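Local coordinates for protein putative exotoxin (superantigen) (Streptococcus pyogenes, PDB 1TY2) that probably acts as a secreted streptococcal superantigen toxin and binds a zinc ion through its beta-grasp domain, at residues S102-N107 with I119-I124; E161-G166 with F201-I206. All blocks are in the same frame, centred on the assembly; numbering follows the deposited sequence.

Overall arrangement
Both contacts lie in the beta-grasp part of the chain and belong to one mixed sheet. Their centres are about 11 Å apart. Contact 1 comes first along the chain. It joins the start of strand 105-110 to the end of strand 113-119 and the loop that follows. Contact 2 pairs strand 157-164 with strand 201-209. Strand 201-209 runs parallel to its neighbour 105-110, so the two contacts are linked through the sheet. Backbone bonds from Asn107 to Phe204 and Ile206 make the join. Helix 131-146 packs against both. The zinc site is on contact 2, and Asn107 of contact 1 reaches it through a bond to Asp205.

Contact 1 of 2, residues S102-N107 with I119-I124; sequences SKIVGN and INPIKI
Ile104 and Asn120 are joined by two hydrogen bonds. The backbone N of Asn120 donates to Ile104 O at 2.7 Å. In the other direction, Ile104 N donates to the side-chain oxygen Asn120 OD1 at 2.6 Å. Each donor nitrogen lies nearly on the axis of the carbonyl it meets, though the N-H itself is bent from the line to the oxygen. OD1 thus does the work that a backbone carbonyl would do in a hydrogen-bonded antiparallel pair. The Asn120 backbone has turned into the left-handed region (46°/51°), where strand 113-119 gives way to a loop. Its CG stands beside its own backbone N (chi1 -61°), which brings OD1 back to Ile104 N, just ahead of strand 105-110. The adjacent pair, Val105 with Ile119, is an antiparallel non-hydrogen-bonded one.

The Lys103 chain packs along the outside. It is extended and crosses the Asn120 side chain at about a right angle. Its CG lies 3.2 Å from Asn120 ND2, so methylene touches amide. Farther out it runs alongside Ile119, pointing the same way. Lys103 CE is 3.3 Å from Ile119 CG2, tighter than a usual carbon contact.

Apolar contact is made on the buried side by Ile104. Its CG2 meets Ile122 CG1 at 4.3 Å and, more loosely, Pro121 CD at 4.5 Å. Beyond the two segments, Ile104 touches Phe204 and Met198. Ile122 packs on Phe134 of helix 131-146, and Pro121 on Tyr141.

Ile122 O is buried near Ile104 CB, 4.0 Å away, and has no polar partner in the model. The chemistry is that of a strand end whose ladder is extended by one residue through an amide side chain. The loop that follows sets Pro121 and Ile122 between residues of the sheet side and helix 131-146.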
ATOM      1  N   SER A 102     -11.689  -2.664 -22.661  1.00 66.29           N
ATOM      2  CA  SER A 102     -13.144  -2.724 -22.674  1.00 64.28           C
ATOM      3  C   SER A 102     -13.712  -1.572 -21.846  1.00 61.53           C
ATOM      4  O   SER A 102     -13.032  -1.028 -20.971  1.00 60.82           O
ATOM      5  CB  SER A 102     -13.626  -4.066 -22.115  1.00 65.49           C
ATOM      6  OG  SER A 102     -15.021  -4.224 -22.308  1.00 66.09           O
ATOM      7  N   LYS A 103     -14.959  -1.211 -22.126  1.00 57.85           N
ATOM      8  CA  LYS A 103     -15.627  -0.109 -21.442  1.00 54.51           C
ATOM      9  C   LYS A 103     -16.442  -0.589 -20.238  1.00 52.18           C
ATOM     10  O   LYS A 103     -17.297  -1.463 -20.369  1.00 51.76           O
ATOM     11  CB  LYS A 103     -16.536   0.610 -22.442  1.00 55.85           C
ATOM     12  CG  LYS A 103     -16.937   2.028 -22.077  1.00 55.85           C
ATOM     13  CD  LYS A 103     -17.801   2.627 -23.189  1.00 57.34           C
ATOM     14  CE  LYS A 103     -18.142   4.090 -22.932  1.00 56.95           C
ATOM     15  NZ  LYS A 103     -18.992   4.660 -24.018  1.00 56.25           N
ATOM     16  N   ILE A 104     -16.165  -0.024 -19.066  1.00 48.76           N
ATOM     17  CA  ILE A 104     -16.887  -0.392 -17.849  1.00 45.04           C
ATOM     18  C   ILE A 104     -17.952   0.661 -17.554  1.00 42.51           C
ATOM     19  O   ILE A 104     -17.645   1.832 -17.325  1.00 39.78           O
ATOM     20  CB  ILE A 104     -15.931  -0.523 -16.627  1.00 45.14           C
ATOM     21  CG1 ILE A 104     -15.133  -1.829 -16.714  1.00 45.58           C
ATOM     22  CG2 ILE A 104     -16.732  -0.532 -15.330  1.00 44.46           C
ATOM     23  CD1 ILE A 104     -14.285  -1.964 -17.950  1.00 45.60           C
ATOM     24  N   VAL A 105     -19.206   0.230 -17.567  1.00 41.07           N
ATOM     25  CA  VAL A 105     -20.322   1.126 -17.325  1.00 40.70           C
ATOM     26  C   VAL A 105     -21.134   0.699 -16.110  1.00 40.28           C
ATOM     27  O   VAL A 105     -21.390  -0.490 -15.901  1.00 39.86           O
ATOM     28  CB  VAL A 105     -21.255   1.175 -18.551  1.00 42.53           C
ATOM     29  CG1 VAL A 105     -22.474   2.039 -18.247  1.00 43.31           C
ATOM     30  CG2 VAL A 105     -20.498   1.723 -19.752  1.00 43.36           C
ATOM     31  N   GLY A 106     -21.545   1.680 -15.313  1.00 39.02           N
ATOM     32  CA  GLY A 106     -22.329   1.375 -14.133  1.00 37.26           C
ATOM     33  C   GLY A 106     -23.328   2.455 -13.773  1.00 36.14           C
ATOM     34  O   GLY A 106     -23.237   3.584 -14.260  1.00 34.78           O
ATOM     35  N   ASN A 107     -24.282   2.098 -12.917  1.00 35.91           N
ATOM     36  CA  ASN A 107     -25.313   3.024 -12.454  1.00 35.87           C
ATOM     37  C   ASN A 107     -25.054   3.380 -10.991  1.00 35.88           C
ATOM     38  O   ASN A 107     -24.855   2.497 -10.158  1.00 35.05           O
ATOM     39  CB  ASN A 107     -26.702   2.386 -12.559  1.00 36.49           C
ATOM     40  CG  ASN A 107     -27.082   2.037 -13.984  1.00 38.03           C
ATOM     41  OD1 ASN A 107     -27.140   2.905 -14.852  1.00 38.71           O
ATOM     42  ND2 ASN A 107     -27.345   0.760 -14.229  1.00 38.91           N
ATOM     43  N   ILE A 119     -19.073   6.211 -16.605  1.00 34.01           N
ATOM     44  CA  ILE A 119     -18.393   5.692 -17.784  1.00 35.88           C
ATOM     45  C   ILE A 119     -16.917   5.503 -17.475  1.00 34.90           C
ATOM     46  O   ILE A 119     -16.194   6.473 -17.253  1.00 35.02           O
ATOM     47  CB  ILE A 119     -18.495   6.656 -18.990  1.00 37.58           C
ATOM     48  CG1 ILE A 119     -19.960   6.993 -19.285  1.00 38.37           C
ATOM     49  CG2 ILE A 119     -17.846   6.017 -20.210  1.00 36.91           C
ATOM     50  CD1 ILE A 119     -20.601   7.910 -18.267  1.00 39.05           C
ATOM     51  N   ASN A 120     -16.477   4.253 -17.475  1.00 34.00           N
ATOM     52  CA  ASN A 120     -15.086   3.926 -17.192  1.00 33.05           C
ATOM     53  C   ASN A 120     -14.526   4.655 -15.973  1.00 30.63           C
ATOM     54  O   ASN A 120     -13.476   5.291 -16.042  1.00 30.54           O
ATOM     55  CB  ASN A 120     -14.216   4.209 -18.422  1.00 34.04           C
ATOM     56  CG  ASN A 120     -14.627   3.377 -19.622  1.00 37.03           C
ATOM     57  OD1 ASN A 120     -14.867   2.177 -19.500  1.00 37.36           O
ATOM     58  ND2 ASN A 120     -14.709   4.010 -20.789  1.00 38.40           N
ATOM     59  N   PRO A 121     -15.238   4.591 -14.837  1.00 29.70           N
ATOM     60  CA  PRO A 121     -14.745   5.257 -13.626  1.00 29.55           C
ATOM     61  C   PRO A 121     -13.473   4.525 -13.183  1.00 30.50           C
ATOM     62  O   PRO A 121     -12.649   5.059 -12.433  1.00 30.78           O
ATOM     63  CB  PRO A 121     -15.895   5.076 -12.643  1.00 28.77           C
ATOM     64  CG  PRO A 121     -16.491   3.758 -13.067  1.00 28.19           C
ATOM     65  CD  PRO A 121     -16.501   3.875 -14.575  1.00 28.62           C
ATOM     66  N   ILE A 122     -13.333   3.293 -13.666  1.00 29.38           N
ATOM     67  CA  ILE A 122     -12.177   2.459 -13.370  1.00 28.61           C
ATOM     68  C   ILE A 122     -11.810   1.684 -14.629  1.00 29.05           C
ATOM     69  O   ILE A 122     -12.651   1.455 -15.497  1.00 29.05           O
ATOM     70  CB  ILE A 122     -12.461   1.433 -12.251  1.00 26.00           C
ATOM     71  CG1 ILE A 122     -13.468   0.392 -12.745  1.00 26.00           C
ATOM     72  CG2 ILE A 122     -12.952   2.147 -10.998  1.00 25.81           C
ATOM     73  CD1 ILE A 122     -13.509  -0.866 -11.913  1.00 26.17           C
ATOM     74  N   LYS A 123     -10.554   1.270 -14.724  1.00 31.41           N
ATOM     75  CA  LYS A 123     -10.109   0.519 -15.885  1.00 33.02           C
ATOM     76  C   LYS A 123      -9.510  -0.817 -15.485  1.00 32.56           C
ATOM     77  O   LYS A 123      -8.786  -0.918 -14.489  1.00 31.84           O
ATOM     78  CB  LYS A 123      -9.078   1.327 -16.674  1.00 35.58           C
ATOM     79  CG  LYS A 123      -8.602   0.644 -17.953  1.00 39.23           C
ATOM     80  CD  LYS A 123      -7.609   1.517 -18.713  1.00 41.85           C
ATOM     81  CE  LYS A 123      -7.054   0.804 -19.944  1.00 44.30           C
ATOM     82  NZ  LYS A 123      -8.118   0.437 -20.923  1.00 46.18           N
ATOM     83  N   ILE A 124      -9.834  -1.841 -16.264  1.00 32.63           N
ATOM     84  CA  ILE A 124      -9.323  -3.185 -16.045  1.00 33.71           C
ATOM     85  C   ILE A 124      -8.820  -3.725 -17.381  1.00 35.71           C
ATOM     86  O   ILE A 124      -9.581  -3.834 -18.339  1.00 34.72           O
ATOM     87  CB  ILE A 124     -10.414  -4.131 -15.499  1.00 32.70           C
ATOM     88  CG1 ILE A 124     -10.744  -3.763 -14.049  1.00 31.09           C
ATOM     89  CG2 ILE A 124      -9.943  -5.584 -15.599  1.00 34.21           C
ATOM     90  CD1 ILE A 124     -11.827  -4.627 -13.426  1.00 29.64           C
TER

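Contact 2 of 2, residues E161-G166 with F201-I206. With ZN (zinc ion), chain D.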
ATOM      1  N   GLU A 161     -23.042  -4.068  -6.868  1.00 32.19           N
ATOM      2  CA  GLU A 161     -23.580  -5.198  -7.615  1.00 35.82           C
ATOM      3  C   GLU A 161     -22.931  -5.303  -8.990  1.00 35.38           C
ATOM      4  O   GLU A 161     -22.764  -4.301  -9.685  1.00 34.78           O
ATOM      5  CB  GLU A 161     -25.097  -5.067  -7.777  1.00 38.99           C
ATOM      6  CG  GLU A 161     -25.843  -4.862  -6.470  1.00 44.14           C
ATOM      7  CD  GLU A 161     -27.318  -5.201  -6.582  1.00 47.19           C
ATOM      8  OE1 GLU A 161     -27.973  -4.730  -7.537  1.00 50.82           O
ATOM      9  OE2 GLU A 161     -27.822  -5.938  -5.710  1.00 49.29           O
ATOM     10  N   ILE A 162     -22.553  -6.519  -9.370  1.00 35.61           N
ATOM     11  CA  ILE A 162     -21.932  -6.761 -10.666  1.00 36.00           C
ATOM     12  C   ILE A 162     -22.888  -7.602 -11.493  1.00 37.03           C
ATOM     13  O   ILE A 162     -23.204  -8.733 -11.119  1.00 36.10           O
ATOM     14  CB  ILE A 162     -20.607  -7.538 -10.532  1.00 37.25           C
ATOM     15  CG1 ILE A 162     -19.668  -6.818  -9.564  1.00 37.91           C
ATOM     16  CG2 ILE A 162     -19.950  -7.677 -11.904  1.00 35.73           C
ATOM     17  CD1 ILE A 162     -19.215  -5.477 -10.052  1.00 38.71           C
ATOM     18  N   ALA A 163     -23.353  -7.047 -12.611  1.00 37.16           N
ATOM     19  CA  ALA A 163     -24.280  -7.761 -13.481  1.00 37.64           C
ATOM     20  C   ALA A 163     -23.552  -8.542 -14.569  1.00 38.64           C
ATOM     21  O   ALA A 163     -22.774  -7.976 -15.341  1.00 37.19           O
ATOM     22  CB  ALA A 163     -25.262  -6.781 -14.112  1.00 36.72           C
ATOM     23  N   ILE A 164     -23.813  -9.844 -14.621  1.00 40.06           N
ATOM     24  CA  ILE A 164     -23.201 -10.725 -15.613  1.00 42.66           C
ATOM     25  C   ILE A 164     -24.297 -11.419 -16.423  1.00 44.06           C
ATOM     26  O   ILE A 164     -25.369 -11.712 -15.900  1.00 42.90           O
ATOM     27  CB  ILE A 164     -22.330 -11.808 -14.934  1.00 42.74           C
ATOM     28  CG1 ILE A 164     -21.203 -11.143 -14.142  1.00 44.21           C
ATOM     29  CG2 ILE A 164     -21.764 -12.760 -15.975  1.00 43.69           C
ATOM     30  CD1 ILE A 164     -20.269 -10.305 -14.993  1.00 45.69           C
ATOM     31  N   ASN A 165     -24.021 -11.676 -17.699  1.00 47.38           N
ATOM     32  CA  ASN A 165     -24.988 -12.342 -18.567  1.00 50.37           C
ATOM     33  C   ASN A 165     -25.453 -13.637 -17.915  1.00 50.63           C
ATOM     34  O   ASN A 165     -24.641 -14.421 -17.419  1.00 51.05           O
ATOM     35  CB  ASN A 165     -24.363 -12.657 -19.932  1.00 52.85           C
ATOM     36  CG  ASN A 165     -23.749 -11.435 -20.594  1.00 55.44           C
ATOM     37  OD1 ASN A 165     -24.371 -10.374 -20.673  1.00 56.28           O
ATOM     38  ND2 ASN A 165     -22.521 -11.583 -21.084  1.00 57.05           N
ATOM     39  N   GLY A 166     -26.763 -13.859 -17.917  1.00 50.96           N
ATOM     40  CA  GLY A 166     -27.308 -15.059 -17.312  1.00 50.33           C
ATOM     41  C   GLY A 166     -28.055 -14.718 -16.041  1.00 50.20           C
ATOM     42  O   GLY A 166     -28.309 -15.588 -15.207  1.00 50.10           O
ATOM     43  N   PHE A 201     -19.414  -9.644 -18.675  1.00 32.79           N
ATOM     44  CA  PHE A 201     -19.763  -8.457 -17.900  1.00 32.22           C
ATOM     45  C   PHE A 201     -20.745  -7.507 -18.578  1.00 31.47           C
ATOM     46  O   PHE A 201     -20.484  -6.997 -19.671  1.00 30.48           O
ATOM     47  CB  PHE A 201     -18.484  -7.696 -17.540  1.00 33.14           C
ATOM     48  CG  PHE A 201     -18.722  -6.450 -16.734  1.00 35.24           C
ATOM     49  CD1 PHE A 201     -19.173  -6.529 -15.417  1.00 35.41           C
ATOM     50  CD2 PHE A 201     -18.488  -5.193 -17.290  1.00 37.17           C
ATOM     51  CE1 PHE A 201     -19.387  -5.372 -14.666  1.00 35.78           C
ATOM     52  CE2 PHE A 201     -18.703  -4.025 -16.544  1.00 36.94           C
ATOM     53  CZ  PHE A 201     -19.150  -4.116 -15.234  1.00 36.35           C
ATOM     54  N   SER A 202     -21.869  -7.262 -17.906  1.00 30.96           N
ATOM     55  CA  SER A 202     -22.898  -6.357 -18.411  1.00 33.04           C
ATOM     56  C   SER A 202     -22.671  -4.928 -17.912  1.00 33.64           C
ATOM     57  O   SER A 202     -22.443  -4.012 -18.705  1.00 34.81           O
ATOM     58  CB  SER A 202     -24.287  -6.833 -17.980  1.00 33.78           C
ATOM     59  OG  SER A 202     -25.269  -5.855 -18.285  1.00 33.69           O
ATOM     60  N   HIS A 203     -22.737  -4.744 -16.597  1.00 33.73           N
ATOM     61  CA  HIS A 203     -22.532  -3.434 -15.982  1.00 33.47           C
ATOM     62  C   HIS A 203     -22.527  -3.603 -14.468  1.00 33.32           C
ATOM     63  O   HIS A 203     -22.678  -4.715 -13.958  1.00 33.05           O
ATOM     64  CB  HIS A 203     -23.662  -2.477 -16.358  1.00 34.05           C
ATOM     65  CG  HIS A 203     -24.988  -2.865 -15.781  1.00 34.84           C
ATOM     66  ND1 HIS A 203     -25.689  -3.974 -16.205  1.00 34.91           N
ATOM     67  CD2 HIS A 203     -25.717  -2.321 -14.779  1.00 33.05           C
ATOM     68  CE1 HIS A 203     -26.791  -4.096 -15.487  1.00 32.94           C
ATOM     69  NE2 HIS A 203     -26.832  -3.106 -14.615  1.00 34.10           N
ATOM     70  N   PHE A 204     -22.372  -2.496 -13.752  1.00 31.31           N
ATOM     71  CA  PHE A 204     -22.369  -2.546 -12.298  1.00 30.71           C
ATOM     72  C   PHE A 204     -23.253  -1.442 -11.734  1.00 30.85           C
ATOM     73  O   PHE A 204     -23.531  -0.449 -12.410  1.00 31.93           O
ATOM     74  CB  PHE A 204     -20.940  -2.403 -11.761  1.00 30.23           C
ATOM     75  CG  PHE A 204     -20.403  -1.004 -11.817  1.00 29.54           C
ATOM     76  CD1 PHE A 204     -20.649  -0.109 -10.779  1.00 30.54           C
ATOM     77  CD2 PHE A 204     -19.658  -0.574 -12.910  1.00 30.64           C
ATOM     78  CE1 PHE A 204     -20.160   1.196 -10.829  1.00 31.51           C
ATOM     79  CE2 PHE A 204     -19.162   0.730 -12.972  1.00 31.80           C
ATOM     80  CZ  PHE A 204     -19.413   1.617 -11.931  1.00 31.21           C
ATOM     81  N   ASP A 205     -23.706  -1.634 -10.499  1.00 29.29           N
ATOM     82  CA  ASP A 205     -24.542  -0.651  -9.821  1.00 28.71           C
ATOM     83  C   ASP A 205     -23.920  -0.356  -8.469  1.00 28.87           C
ATOM     84  O   ASP A 205     -23.291  -1.223  -7.854  1.00 32.24           O
ATOM     85  CB  ASP A 205     -25.957  -1.187  -9.574  1.00 28.09           C
ATOM     86  CG  ASP A 205     -26.674  -1.584 -10.846  1.00 29.89           C
ATOM     87  OD1 ASP A 205     -26.768  -0.752 -11.773  1.00 30.72           O
ATOM     88  OD2 ASP A 205     -27.154  -2.732 -10.907  1.00 30.81           O
ATOM     89  N   ILE A 206     -24.093   0.875  -8.017  1.00 28.90           N
ATOM     90  CA  ILE A 206     -23.607   1.291  -6.717  1.00 28.10           C
ATOM     91  C   ILE A 206     -24.809   1.893  -6.007  1.00 29.66           C
ATOM     92  O   ILE A 206     -25.345   2.920  -6.432  1.00 28.89           O
ATOM     93  CB  ILE A 206     -22.493   2.349  -6.828  1.00 27.39           C
ATOM     94  CG1 ILE A 206     -21.236   1.713  -7.416  1.00 27.54           C
ATOM     95  CG2 ILE A 206     -22.206   2.948  -5.459  1.00 26.14           C
ATOM     96  CD1 ILE A 206     -20.748   0.516  -6.633  1.00 29.83           C
TER
HETATM   97 ZN    ZN D 700     -27.910  -3.482 -12.680  1.00 51.46          ZN
HETATM   98  O   HOH W   1     -28.727  -2.134 -13.291  1.00 34.78           O
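His203 faces Ala163 and Asp205 faces Glu161 across the antiparallel ladder, and both His203 and Asp205 bind the zinc ion. His203 NE2 is 2.2 Å from the zinc and Asp205 OD2 2.1 Å. His169, on the next strand, is also a zinc ligand of this protein. A water is modelled too close to the metal for its bond to be trusted.

With CG between the backbone N and the carbonyl carbon (chi1 67°), the His203 ring reaches over to Ala163 CB, its CE1 3.4 Å away, and turns NE2 to the zinc. ND1 donates to Ser202 OG at 2.8 Å, in the ring plane. Together with the zinc bond at NE2, this holds the ring's rotation. Asn107 ND2 bonds to Asp205 OD1, consistent with a second-shell role in orienting the carboxylate.

Farther out, Ser202 and His203 both face Ala163, a classic beta bulge. Ala163 O accepts from Ser202 N at 2.8 Å and only weakly from His203 N. On the other face, Ile162 CG2 meets the edge of the Phe201 ring, 3.6 Å from CE1.

Glu161 OE1 lies 4.0 Å from Asp205 OD2. The zinc charge probably offsets the repulsion between these two carboxylates.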